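Local atomic coordinates of purine nucleoside phosphorylase (Thermus thermophilus, PDB entry 1ODK), a protein that probably catalyses the phosphate-dependent cleavage of purine nucleosides, possibly including methylthioadenosine, to the free base and a sugar 1-phosphate. Residues G89-A94 with V175-M180; S96-G101 with L200-R205. One frame throughout, in Å; residues are numbered along the deposited sequence.

Contact 1 (G89-A94 with V175-M180)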
loop_
_atom_site.group_PDB
_atom_site.type_symbol
_atom_site.label_atom_id
_atom_site.label_comp_id
_atom_site.label_asym_id
_atom_site.label_seq_id
_atom_site.Cartn_x
_atom_site.Cartn_y
_atom_site.Cartn_z
ATOM N N GLY B 89 -26.219 -12.111 -12.700
ATOM C CA GLY B 89 -25.468 -13.248 -12.211
ATOM C C GLY B 89 -25.884 -13.695 -10.834
ATOM O O GLY B 89 -26.941 -13.306 -10.331
ATOM N N THR B 90 -25.038 -14.518 -10.228
ATOM C CA THR B 90 -25.286 -15.051 -8.902
ATOM C C THR B 90 -24.332 -14.424 -7.897
ATOM O O THR B 90 -23.297 -13.868 -8.269
ATOM C CB THR B 90 -25.087 -16.564 -8.886
ATOM O OG1 THR B 90 -23.814 -16.871 -9.464
ATOM C CG2 THR B 90 -26.188 -17.253 -9.684
ATOM N N ALA B 91 -24.688 -14.515 -6.622
ATOM C CA ALA B 91 -23.860 -13.948 -5.568
ATOM C C ALA B 91 -24.017 -14.736 -4.276
ATOM O O ALA B 91 -25.060 -15.345 -4.030
ATOM C CB ALA B 91 -24.234 -12.485 -5.339
ATOM N N GLY B 92 -22.961 -14.726 -3.468
ATOM C CA GLY B 92 -22.984 -15.421 -2.196
ATOM C C GLY B 92 -23.296 -14.421 -1.102
ATOM O O GLY B 92 -22.556 -13.454 -0.907
ATOM N N ALA B 93 -24.401 -14.641 -0.398
ATOM C CA ALA B 93 -24.815 -13.734 0.665
ATOM C C ALA B 93 -23.757 -13.618 1.759
ATOM O O ALA B 93 -23.192 -14.618 2.201
ATOM C CB ALA B 93 -26.134 -14.199 1.266
ATOM N N ALA B 94 -23.493 -12.385 2.182
ATOM C CA ALA B 94 -22.520 -12.127 3.239
ATOM C C ALA B 94 -23.272 -12.048 4.563
ATOM O O ALA B 94 -22.707 -12.300 5.625
ATOM C CB ALA B 94 -21.788 -10.814 2.975
ATOM N N VAL B 175 -21.891 -4.522 2.943
ATOM C CA VAL B 175 -21.830 -5.500 1.860
ATOM C C VAL B 175 -22.918 -6.552 2.033
ATOM O O VAL B 175 -22.987 -7.232 3.055
ATOM C CB VAL B 175 -20.457 -6.203 1.800
ATOM C CG1 VAL B 175 -20.464 -7.281 0.698
ATOM C CG2 VAL B 175 -19.367 -5.177 1.533
ATOM N N LEU B 176 -23.767 -6.684 1.026
ATOM C CA LEU B 176 -24.858 -7.648 1.084
ATOM C C LEU B 176 -24.432 -9.029 0.621
ATOM O O LEU B 176 -24.880 -10.034 1.164
ATOM C CB LEU B 176 -26.017 -7.172 0.213
ATOM C CG LEU B 176 -26.618 -5.812 0.555
ATOM C CD1 LEU B 176 -27.679 -5.457 -0.474
ATOM C CD2 LEU B 176 -27.213 -5.851 1.957
ATOM N N ALA B 177 -23.569 -9.073 -0.390
ATOM C CA ALA B 177 -23.112 -10.339 -0.944
ATOM C C ALA B 177 -21.834 -10.137 -1.747
ATOM O O ALA B 177 -21.438 -9.002 -2.023
ATOM C CB ALA B 177 -24.205 -10.930 -1.841
ATOM N N PHE B 178 -21.202 -11.247 -2.118
ATOM C CA PHE B 178 -19.973 -11.230 -2.898
ATOM C C PHE B 178 -20.185 -11.823 -4.286
ATOM O O PHE B 178 -20.881 -12.820 -4.449
ATOM C CB PHE B 178 -18.872 -12.050 -2.210
ATOM C CG PHE B 178 -18.318 -11.418 -0.973
ATOM C CD1 PHE B 178 -19.079 -11.345 0.188
ATOM C CD2 PHE B 178 -17.033 -10.888 -0.972
ATOM C CE1 PHE B 178 -18.569 -10.749 1.340
ATOM C CE2 PHE B 178 -16.510 -10.290 0.175
ATOM C CZ PHE B 178 -17.282 -10.221 1.332
ATOM N N GLU B 179 -19.580 -11.195 -5.287
ATOM C CA GLU B 179 -19.648 -11.699 -6.652
ATOM C C GLU B 179 -18.278 -11.387 -7.256
ATOM O O GLU B 179 -17.365 -11.009 -6.516
ATOM C CB GLU B 179 -20.821 -11.076 -7.426
ATOM C CG GLU B 179 -20.963 -9.581 -7.314
ATOM C CD GLU B 179 -20.043 -8.854 -8.256
ATOM O OE1 GLU B 179 -20.226 -8.990 -9.484
ATOM O OE2 GLU B 179 -19.138 -8.155 -7.767
ATOM N N MET B 180 -18.100 -11.527 -8.563
ATOM C CA MET B 180 -16.762 -11.315 -9.116
ATOM C C MET B 180 -16.671 -10.533 -10.423
ATOM O O MET B 180 -15.739 -10.749 -11.201
ATOM C CB MET B 180 -16.095 -12.686 -9.316
ATOM C CG MET B 180 -16.050 -13.560 -8.056
ATOM S SD MET B 180 -15.508 -15.268 -8.381
ATOM C CE MET B 180 -13.794 -14.972 -8.823
#
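F178 carries its CG anti to its own carbonyl carbon and beside the backbone N (chi1 -71°), which swings the ring toward A94, and the turn about CB-CG sets its edge to the methyl: CE1 lies 3.6 Å from A94 CB, with the methyl close to the plane of the ring. E179 behaves differently. Its CG is wedged between backbone N and carbonyl carbon (chi1 47°) and the chain bends again at chi2, which takes the carboxylate away from 89-94 and leaves CB as the part that meets T90 O.

The backbones supply the register. G92 and F178 form an antiparallel hydrogen-bonded pair: G92 N donates to F178 O at 3.0 Å, and F178 N returns a bond to G92 O at 2.9 Å. Next comes the non-hydrogen-bonded pair A93 and A177, whose CA atoms approach to 4.1 Å. A third, nearly straight bond joins A94 N to L176 O at 2.9 Å, but here the donor stands above the carbonyl plane. Packing is tight here: A177 CB sits 3.2 Å from G92 O and 3.8 Å from A91 CB. The short strand segments make 126°, and only the two bridges G92-F178 and A93-A177 join them.

The buried carboxylate of E179 is satisfied by S155 at OE2, and at OE1 by a salt bridge to R87 and the backbone N atoms of E181 and A182, where helix 182-192 begins. R44 of a second subunit packs on T90. In the mixed sheet of this phosphorylase fold, strand 84-93 runs between 175-179 and the parallel strand 195-205, while 152-156 flanks 175-179 and receives the F178 side chain on A154 and E156.

Contact 2 (S96-G101 with L200-R205)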
loop_
_atom_site.group_PDB
_atom_site.type_symbol
_atom_site.label_atom_id
_atom_site.label_comp_id
_atom_site.label_asym_id
_atom_site.label_seq_id
_atom_site.Cartn_x
_atom_site.Cartn_y
_atom_site.Cartn_z
ATOM N N SER B 96 -26.882 -12.972 6.960
ATOM C CA SER B 96 -27.814 -14.066 7.191
ATOM C C SER B 96 -29.207 -13.589 6.795
ATOM O O SER B 96 -30.133 -14.386 6.647
ATOM C CB SER B 96 -27.808 -14.461 8.668
ATOM O OG SER B 96 -28.200 -13.367 9.482
ATOM N N ASP B 97 -29.345 -12.278 6.623
ATOM C CA ASP B 97 -30.623 -11.681 6.261
ATOM C C ASP B 97 -31.039 -12.029 4.834
ATOM O O ASP B 97 -32.230 -12.123 4.536
ATOM C CB ASP B 97 -30.556 -10.159 6.430
ATOM C CG ASP B 97 -31.934 -9.513 6.471
ATOM O OD1 ASP B 97 -32.005 -8.278 6.662
ATOM O OD2 ASP B 97 -32.944 -10.235 6.316
ATOM N N LEU B 98 -30.060 -12.221 3.954
ATOM C CA LEU B 98 -30.347 -12.565 2.564
ATOM C C LEU B 98 -30.556 -14.061 2.386
ATOM O O LEU B 98 -29.767 -14.875 2.872
ATOM C CB LEU B 98 -29.213 -12.098 1.645
ATOM C CG LEU B 98 -29.165 -10.612 1.287
ATOM C CD1 LEU B 98 -27.918 -10.323 0.468
ATOM C CD2 LEU B 98 -30.409 -10.237 0.502
ATOM N N ALA B 99 -31.622 -14.420 1.678
ATOM C CA ALA B 99 -31.930 -15.822 1.435
ATOM C C ALA B 99 -31.723 -16.164 -0.036
ATOM O O ALA B 99 -31.853 -15.302 -0.907
ATOM C CB ALA B 99 -33.367 -16.112 1.837
ATOM N N PRO B 100 -31.382 -17.429 -0.330
ATOM C CA PRO B 100 -31.166 -17.857 -1.714
ATOM C C PRO B 100 -32.399 -17.562 -2.570
ATOM O O PRO B 100 -33.530 -17.756 -2.128
ATOM C CB PRO B 100 -30.896 -19.351 -1.567
ATOM C CG PRO B 100 -30.171 -19.419 -0.246
ATOM C CD PRO B 100 -31.020 -18.504 0.615
ATOM N N GLY B 101 -32.174 -17.085 -3.790
ATOM C CA GLY B 101 -33.280 -16.763 -4.674
ATOM C C GLY B 101 -33.668 -15.296 -4.603
ATOM O O GLY B 101 -34.364 -14.786 -5.479
ATOM N N LEU B 200 -28.336 -9.204 -9.174
ATOM C CA LEU B 200 -27.883 -10.548 -8.852
ATOM C C LEU B 200 -28.931 -11.359 -8.117
ATOM O O LEU B 200 -29.824 -10.811 -7.479
ATOM C CB LEU B 200 -26.630 -10.485 -7.970
ATOM C CG LEU B 200 -25.438 -9.658 -8.459
ATOM C CD1 LEU B 200 -24.406 -9.553 -7.350
ATOM C CD2 LEU B 200 -24.830 -10.305 -9.707
ATOM N N ALA B 201 -28.799 -12.674 -8.211
ATOM C CA ALA B 201 -29.684 -13.591 -7.514
ATOM C C ALA B 201 -28.788 -14.322 -6.515
ATOM O O ALA B 201 -27.749 -14.859 -6.894
ATOM C CB ALA B 201 -30.299 -14.584 -8.495
ATOM N N VAL B 202 -29.170 -14.318 -5.241
ATOM C CA VAL B 202 -28.386 -15.004 -4.221
ATOM C C VAL B 202 -28.456 -16.513 -4.467
ATOM O O VAL B 202 -29.539 -17.093 -4.501
ATOM C CB VAL B 202 -28.920 -14.696 -2.803
ATOM C CG1 VAL B 202 -28.120 -15.470 -1.764
ATOM C CG2 VAL B 202 -28.834 -13.208 -2.533
ATOM N N SER B 203 -27.299 -17.139 -4.645
ATOM C CA SER B 203 -27.246 -18.574 -4.903
ATOM C C SER B 203 -26.771 -19.381 -3.703
ATOM O O SER B 203 -26.817 -20.613 -3.718
ATOM C CB SER B 203 -26.321 -18.855 -6.085
ATOM O OG SER B 203 -25.014 -18.378 -5.816
ATOM N N ASN B 204 -26.316 -18.691 -2.663
ATOM C CA ASN B 204 -25.813 -19.366 -1.474
ATOM C C ASN B 204 -25.303 -18.352 -0.463
ATOM O O ASN B 204 -25.348 -17.148 -0.698
ATOM C CB ASN B 204 -24.643 -20.276 -1.845
ATOM C CG ASN B 204 -23.460 -19.494 -2.393
ATOM O OD1 ASN B 204 -23.513 -18.959 -3.504
ATOM N ND2 ASN B 204 -22.392 -19.407 -1.609
ATOM N N ARG B 205 -24.807 -18.865 0.657
ATOM C CA ARG B 205 -24.230 -18.043 1.713
ATOM C C ARG B 205 -22.748 -18.387 1.770
ATOM O O ARG B 205 -22.370 -19.550 1.620
ATOM C CB ARG B 205 -24.896 -18.350 3.054
ATOM C CG ARG B 205 -26.278 -17.735 3.188
ATOM C CD ARG B 205 -27.216 -18.628 3.973
ATOM N NE ARG B 205 -28.532 -18.018 4.131
ATOM C CZ ARG B 205 -29.649 -18.706 4.340
ATOM N NH1 ARG B 205 -29.607 -20.031 4.409
ATOM N NH2 ARG B 205 -30.807 -18.071 4.481
#
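G101 N donates to V202 O at 2.7 Å, nearly straight at 166°, and the same oxygen receives a CA-H...O contact from P100 CA at 3.3 Å, so that two successive residues of the loop grip one strand carbonyl. V202 is the side chain that faces the loop. With CG1 anti to the backbone N (chi1 178°) and CG2 beside it, its branches spread around A99 O, which approaches CB to 3.5 Å, while CG1 also reaches P100 CA. CG2 makes a looser apolar contact, 4.3 Å, with L98 CD1.

Residues 96-101 have no regular structure of their own; they lead from strand 84-93 into strand 103-106, which pairs antiparallel with 195-205 in the mixed sheet of the phosphorylase superfamily. The G101 to V202 bond thus comes just ahead of that pairing, and V202 continues it through a backbone bond with E102.

At the exposed end, R205 has its CG anti to the carbonyl carbon and a bend at chi2, which together bring the guanidinium back to the loop. P100 CD stands 3.9 Å over the centre of one guanidinium face, the two side chains crossing at about a right angle. L98 O lies at the edge of the group, but its 3.6 Å to R205 NE is too long to count as a hydrogen bond, and this buried carbonyl has no partner in the model. On the strand itself, S203 OG donates to N204 OD1 at 2.8 Å, and N204 ND2 reaches R205 O through a weak bond.

How the contacts relate
From the N terminus, the chain passes 89-94 at the end of strand 84-93 and then, almost at once, the loop 96-101. About 80 residues after 89-94, 175-180 returns to it and closes the loop of contact 1; after helix 182-192, strand 195-205 brings 200-205 back to 96-101 and closes contact 2. The two closures therefore cross rather than nest. Their centres are 8 Å apart, and strands 84-93 and 195-205 join them as sheet neighbours: A93 N lies 2.7 Å from N204 O and G89 O 2.9 Å from A201 N, both probable hydrogen bonds. Packing of L98 on L176 and L200 on E179 also links the contacts.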